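Local coordinates for 2-hydroxyisobutanoyl-CoA mutase large subunit (Aquincola tertiaricarbonis, PDB 4R3U), which catalyses, together with the small cobalamin-binding subunit, the isomerization of 2-hydroxyisobutyryl-CoA and (S)-3-hydroxybutyryl-CoA, at residues A[300-305]-A[365-370]; A[312-317]-A[420-425]. All coordinates share one frame; numbering follows the deposited sequence.

Helix 306-327 connects the two contacts. Interaction 1 is made by the strand end and turn that lead into this helix, and interaction 2 by its second and third turns, so their centres lie only 13 Å apart. The two also touch. Lys312 NZ lies 2.8 Å from Val301 O, Phe300 CZ packs 3.7 Å from Leu316 CD2, and Phe313 fits between strand 298-302 and helix 357-370. The touching side chains of interaction 1 stand back from the ligands: that of Ser302 is about 12 Å from the bound 5'-deoxyadenosine. The side chains of Ala368 and Arg314 are each about 10 Å from that of Met90, which binds the acyl-CoA.

Interaction 1 of 2, residues A[300-305]-A[365-370]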
loop_
_atom_site.group_PDB
_atom_site.type_symbol
_atom_site.label_atom_id
_atom_site.label_comp_id
_atom_site.label_asym_id
_atom_site.label_seq_id
_atom_site.Cartn_x
_atom_site.Cartn_y
_atom_site.Cartn_z
ATOM N N PHE A 300 -15.989 -7.394 9.640
ATOM C CA PHE A 300 -16.040 -5.993 9.188
ATOM C C PHE A 300 -15.223 -5.744 7.919
ATOM O O PHE A 300 -14.321 -6.506 7.596
ATOM C CB PHE A 300 -15.601 -5.042 10.324
ATOM C CG PHE A 300 -16.525 -5.107 11.518
ATOM C CD1 PHE A 300 -17.837 -4.629 11.435
ATOM C CD2 PHE A 300 -16.103 -5.686 12.716
ATOM C CE1 PHE A 300 -18.699 -4.720 12.530
ATOM C CE2 PHE A 300 -16.961 -5.761 13.811
ATOM C CZ PHE A 300 -18.258 -5.293 13.711
ATOM N N VAL A 301 -15.545 -4.677 7.216
ATOM C CA VAL A 301 -14.797 -4.243 6.039
ATOM C C VAL A 301 -13.636 -3.344 6.529
ATOM O O VAL A 301 -13.701 -2.775 7.633
ATOM C CB VAL A 301 -15.726 -3.449 5.030
ATOM C CG1 VAL A 301 -16.150 -2.091 5.596
ATOM C CG2 VAL A 301 -15.075 -3.281 3.673
ATOM N N SER A 302 -12.618 -3.185 5.685
ATOM C CA SER A 302 -11.567 -2.204 5.863
ATOM C C SER A 302 -11.744 -1.338 4.633
ATOM O O SER A 302 -11.382 -1.734 3.512
ATOM C CB SER A 302 -10.186 -2.836 5.881
ATOM O OG SER A 302 -9.250 -1.785 6.039
ATOM N N GLN A 303 -12.443 -0.210 4.825
ATOM C CA GLN A 303 -12.754 0.739 3.766
ATOM C C GLN A 303 -11.595 1.670 3.491
ATOM O O GLN A 303 -10.505 1.527 4.101
ATOM C CB GLN A 303 -14.070 1.501 4.024
ATOM C CG GLN A 303 -15.235 1.045 3.160
ATOM C CD GLN A 303 -15.338 1.717 1.790
ATOM O OE1 GLN A 303 -14.702 2.744 1.467
ATOM N NE2 GLN A 303 -16.187 1.155 0.954
ATOM N N GLY A 304 -11.848 2.590 2.531
ATOM C CA GLY A 304 -10.887 3.519 1.981
ATOM C C GLY A 304 -10.385 4.595 2.879
ATOM O O GLY A 304 -9.299 5.086 2.604
ATOM N N ASP A 305 -11.165 5.055 3.893
ATOM C CA ASP A 305 -10.640 6.139 4.744
ATOM C C ASP A 305 -9.726 5.512 5.775
ATOM O O ASP A 305 -10.185 4.937 6.784
ATOM C CB ASP A 305 -11.730 7.015 5.383
ATOM C CG ASP A 305 -11.237 8.378 5.864
ATOM O OD1 ASP A 305 -10.266 8.420 6.680
ATOM O OD2 ASP A 305 -11.845 9.409 5.464
ATOM N N ALA A 365 -5.534 -3.287 3.722
ATOM C CA ALA A 365 -4.955 -4.364 4.481
ATOM C C ALA A 365 -4.227 -3.772 5.701
ATOM O O ALA A 365 -4.398 -4.277 6.810
ATOM C CB ALA A 365 -3.994 -5.145 3.620
ATOM N N LEU A 366 -3.454 -2.691 5.512
ATOM C CA LEU A 366 -2.728 -2.015 6.586
ATOM C C LEU A 366 -3.666 -1.470 7.675
ATOM O O LEU A 366 -3.367 -1.642 8.855
ATOM C CB LEU A 366 -1.769 -0.931 6.049
ATOM C CG LEU A 366 -0.872 -0.227 7.116
ATOM C CD1 LEU A 366 0.018 -1.254 7.889
ATOM C CD2 LEU A 366 -0.065 0.878 6.501
ATOM N N SER A 367 -4.795 -0.845 7.283
ATOM C CA SER A 367 -5.839 -0.347 8.193
ATOM C C SER A 367 -6.378 -1.514 9.058
ATOM O O SER A 367 -6.596 -1.340 10.249
ATOM C CB SER A 367 -6.997 0.257 7.397
ATOM O OG SER A 367 -6.871 1.647 7.162
ATOM N N ALA A 368 -6.564 -2.697 8.465
ATOM C CA ALA A 368 -7.051 -3.883 9.181
ATOM C C ALA A 368 -6.062 -4.366 10.258
ATOM O O ALA A 368 -6.478 -4.723 11.368
ATOM C CB ALA A 368 -7.344 -5.005 8.191
ATOM N N VAL A 369 -4.757 -4.334 9.923
ATOM C CA VAL A 369 -3.631 -4.747 10.776
ATOM C C VAL A 369 -3.465 -3.741 11.932
ATOM O O VAL A 369 -3.307 -4.143 13.086
ATOM C CB VAL A 369 -2.347 -4.900 9.907
ATOM C CG1 VAL A 369 -1.104 -5.132 10.762
ATOM C CG2 VAL A 369 -2.513 -6.027 8.900
ATOM N N LEU A 370 -3.530 -2.432 11.617
ATOM C CA LEU A 370 -3.421 -1.349 12.589
ATOM C C LEU A 370 -4.686 -1.336 13.459
ATOM O O LEU A 370 -4.629 -0.926 14.627
ATOM C CB LEU A 370 -3.203 0.009 11.875
ATOM C CG LEU A 370 -1.923 0.199 11.046
ATOM C CD1 LEU A 370 -1.757 1.640 10.668
ATOM C CD2 LEU A 370 -0.646 -0.299 11.775
HETATM O O HOH W 1 -7.953 1.909 4.287
#
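The end of strand 298-302 runs in close to helix 357-370, with Ser302 CA 5.8 Å from Ala368 CA. Two small residues permit this approach: the CB atoms of Ser302 and Ala368 are just 4.3 Å apart. Ser302 turns its side chain to the helix. With OG anti to the backbone N (chi1 179°), the Ser302 hydroxyl reaches in beside the backbone, 3.3 Å from Ser367 CB and 3.7 Å from Ala368 N. No direct hydrogen bond joins the two segments; the hydroxyl is instead bonded to the carbonyl O of Gln364, one turn earlier on the same helix, which gives this buried polar group a partner.

A second, indirect link lies on the turn side. One water donates to both Gln303 O, at 2.6 Å, and Ser367 OG, at 3.1 Å, so it ties the strand end to the helix. Ser367 OG is also hydrogen-bonded to Phe306 O, so Ser367 is tied directly to the start of helix 306-327 and, through the water, to the end of the strand. The Gln303 side chain points away from the helix and folds back on its own turn, where Gln303 OE1 takes a nearly straight hydrogen bond from Gly304 N at 3.0 Å, the donor lying above the amide's carbonyl plane. Asp305 then N-caps helix 306-327, its OD1 accepting a weak bond from Glu308 N.

On the other side of the strand Val301 packs on Tyr255, which lines the 5'-deoxyadenosine pocket, whereas Ser302 looks out to the helical layer. Helix 357-370 is the crossover between strands 340-344 and 375-377 of the same parallel sheet. This is the layering of a TIM barrel, seen here at the C-terminal end of one strand.

Interaction 2 of 2, residues A[312-317]-A[420-425]; sequences KFRALR and YYVEAL
Arg314 and Glu423 form a buried salt bridge between helices 306-327 and 420-442, an end-on grip in which two nitrogens each take one carboxylate oxygen. Arg314 NH1 meets Glu423 OE1 at 2.9 Å and a fairly straight 161°; OE1 lies close to the guanidinium plane, but the donor stands above the carboxylate plane. The other bond, Arg314 NH2 to Glu423 OE2, is shorter at 2.7 Å but more bent, and it comes from the syn side of the carboxylate, tilted out of both planes. The two planes are 65° apart, so the pair is twisted and not coplanar. Glu423 gets there by a bend at chi2 (-58°): its CB does not aim at the other helix, yet its carboxylate swings over to it.

In the TIM barrel, helix 306-327 belongs to the outer layer, as the beta-alpha-beta crossover from strand 298-302 to strand 340-344; helix 420-442 lies against its outer side. Further polar partners hold both ends of the bridge in place: Asp414 takes a second salt bridge from NH2, and Gly418 N is hydrogen-bonded to OE2.

Apolar packing is slighter. Val422 CG1 lies 4.2 Å from Arg314 CD, the side chains crossing at about a right angle, while Val422 also rests on Phe307 and Val310. A leucine in place of Arg314 would probably leave the buried carboxylate of Glu423 without its positive mate and take a salt-bridge partner from Asp414.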
loop_
_atom_site.group_PDB
_atom_site.type_symbol
_atom_site.label_atom_id
_atom_site.label_comp_id
_atom_site.label_asym_id
_atom_site.label_seq_id
_atom_site.Cartn_x
_atom_site.Cartn_y
_atom_site.Cartn_z
ATOM N N LYS A 312 -12.844 3.160 13.758
ATOM C CA LYS A 312 -14.054 2.362 13.737
ATOM C C LYS A 312 -13.819 1.008 14.407
ATOM O O LYS A 312 -14.647 0.586 15.210
ATOM C CB LYS A 312 -14.503 2.191 12.276
ATOM C CG LYS A 312 -15.850 1.493 12.065
ATOM C CD LYS A 312 -15.956 0.923 10.644
ATOM C CE LYS A 312 -15.224 -0.396 10.538
ATOM N NZ LYS A 312 -15.083 -0.835 9.129
ATOM N N PHE A 313 -12.690 0.329 14.087
ATOM C CA PHE A 313 -12.353 -0.991 14.641
ATOM C C PHE A 313 -12.120 -0.921 16.150
ATOM O O PHE A 313 -12.599 -1.791 16.883
ATOM C CB PHE A 313 -11.133 -1.585 13.930
ATOM C CG PHE A 313 -11.242 -1.843 12.440
ATOM C CD1 PHE A 313 -12.343 -2.514 11.910
ATOM C CD2 PHE A 313 -10.200 -1.498 11.577
ATOM C CE1 PHE A 313 -12.418 -2.799 10.539
ATOM C CE2 PHE A 313 -10.285 -1.751 10.203
ATOM C CZ PHE A 313 -11.379 -2.420 9.697
ATOM N N ARG A 314 -11.407 0.129 16.616
ATOM C CA ARG A 314 -11.091 0.368 18.029
ATOM C C ARG A 314 -12.343 0.760 18.781
ATOM O O ARG A 314 -12.587 0.234 19.876
ATOM C CB ARG A 314 -9.970 1.410 18.176
ATOM C CG ARG A 314 -8.663 0.951 17.530
ATOM C CD ARG A 314 -7.658 2.071 17.366
ATOM N NE ARG A 314 -6.804 2.217 18.546
ATOM C CZ ARG A 314 -6.966 3.138 19.489
ATOM N NH1 ARG A 314 -7.961 4.017 19.407
ATOM N NH2 ARG A 314 -6.130 3.191 20.520
ATOM N N ALA A 315 -13.191 1.608 18.161
ATOM C CA ALA A 315 -14.496 2.004 18.728
ATOM C C ALA A 315 -15.413 0.793 18.888
ATOM O O ALA A 315 -16.040 0.655 19.919
ATOM C CB ALA A 315 -15.165 3.050 17.849
ATOM N N LEU A 316 -15.468 -0.092 17.885
ATOM C CA LEU A 316 -16.281 -1.321 17.929
ATOM C C LEU A 316 -15.880 -2.197 19.101
ATOM O O LEU A 316 -16.749 -2.656 19.833
ATOM C CB LEU A 316 -16.131 -2.117 16.613
ATOM C CG LEU A 316 -17.052 -1.689 15.487
ATOM C CD1 LEU A 316 -16.491 -2.096 14.150
ATOM C CD2 LEU A 316 -18.454 -2.229 15.704
ATOM N N ARG A 317 -14.560 -2.407 19.305
ATOM C CA ARG A 317 -14.037 -3.213 20.410
ATOM C C ARG A 317 -14.423 -2.642 21.752
ATOM O O ARG A 317 -14.764 -3.419 22.650
ATOM C CB ARG A 317 -12.519 -3.367 20.317
ATOM C CG ARG A 317 -12.078 -4.585 19.515
ATOM C CD ARG A 317 -10.664 -5.028 19.848
ATOM N NE ARG A 317 -9.695 -3.979 19.526
ATOM C CZ ARG A 317 -9.054 -3.869 18.367
ATOM N NH1 ARG A 317 -9.204 -4.793 17.428
ATOM N NH2 ARG A 317 -8.234 -2.855 18.152
ATOM N N TYR A 420 -3.667 11.723 18.687
ATOM C CA TYR A 420 -4.723 12.668 19.017
ATOM C C TYR A 420 -5.949 12.536 18.106
ATOM O O TYR A 420 -7.070 12.482 18.598
ATOM C CB TYR A 420 -4.177 14.093 19.062
ATOM C CG TYR A 420 -2.949 14.279 19.928
ATOM C CD1 TYR A 420 -2.891 13.750 21.220
ATOM C CD2 TYR A 420 -1.868 15.037 19.483
ATOM C CE1 TYR A 420 -1.775 13.949 22.032
ATOM C CE2 TYR A 420 -0.765 15.277 20.299
ATOM C CZ TYR A 420 -0.720 14.732 21.572
ATOM O OH TYR A 420 0.401 14.952 22.332
ATOM N N TYR A 421 -5.718 12.379 16.802
ATOM C CA TYR A 421 -6.751 12.219 15.790
ATOM C C TYR A 421 -7.462 10.881 15.933
ATOM O O TYR A 421 -8.696 10.874 16.054
ATOM C CB TYR A 421 -6.163 12.439 14.371
ATOM C CG TYR A 421 -7.086 12.103 13.213
ATOM C CD1 TYR A 421 -8.439 12.460 13.239
ATOM C CD2 TYR A 421 -6.601 11.469 12.070
ATOM C CE1 TYR A 421 -9.299 12.120 12.197
ATOM C CE2 TYR A 421 -7.449 11.149 11.006
ATOM C CZ TYR A 421 -8.802 11.460 11.083
ATOM O OH TYR A 421 -9.651 11.125 10.048
ATOM N N VAL A 422 -6.706 9.752 15.940
ATOM C CA VAL A 422 -7.295 8.414 16.019
ATOM C C VAL A 422 -8.065 8.271 17.324
ATOM O O VAL A 422 -9.203 7.799 17.304
ATOM C CB VAL A 422 -6.270 7.272 15.732
ATOM C CG1 VAL A 422 -6.914 5.872 15.796
ATOM C CG2 VAL A 422 -5.574 7.479 14.389
ATOM N N GLU A 423 -7.512 8.780 18.435
ATOM C CA GLU A 423 -8.197 8.730 19.731
ATOM C C GLU A 423 -9.499 9.524 19.800
ATOM O O GLU A 423 -10.488 9.006 20.315
ATOM C CB GLU A 423 -7.264 9.002 20.921
ATOM C CG GLU A 423 -6.163 7.961 21.123
ATOM C CD GLU A 423 -6.505 6.494 21.329
ATOM O OE1 GLU A 423 -7.701 6.129 21.372
ATOM O OE2 GLU A 423 -5.547 5.699 21.444
ATOM N N ALA A 424 -9.523 10.739 19.217
ATOM C CA ALA A 424 -10.696 11.612 19.141
ATOM C C ALA A 424 -11.757 10.998 18.240
ATOM O O ALA A 424 -12.939 10.990 18.602
ATOM C CB ALA A 424 -10.292 12.983 18.621
ATOM N N LEU A 425 -11.333 10.451 17.075
ATOM C CA LEU A 425 -12.232 9.784 16.137
ATOM C C LEU A 425 -12.797 8.482 16.720
ATOM O O LEU A 425 -13.995 8.232 16.551
ATOM C CB LEU A 425 -11.526 9.552 14.787
ATOM C CG LEU A 425 -12.422 9.406 13.540
ATOM C CD1 LEU A 425 -13.509 10.520 13.459
ATOM C CD2 LEU A 425 -11.580 9.370 12.282
#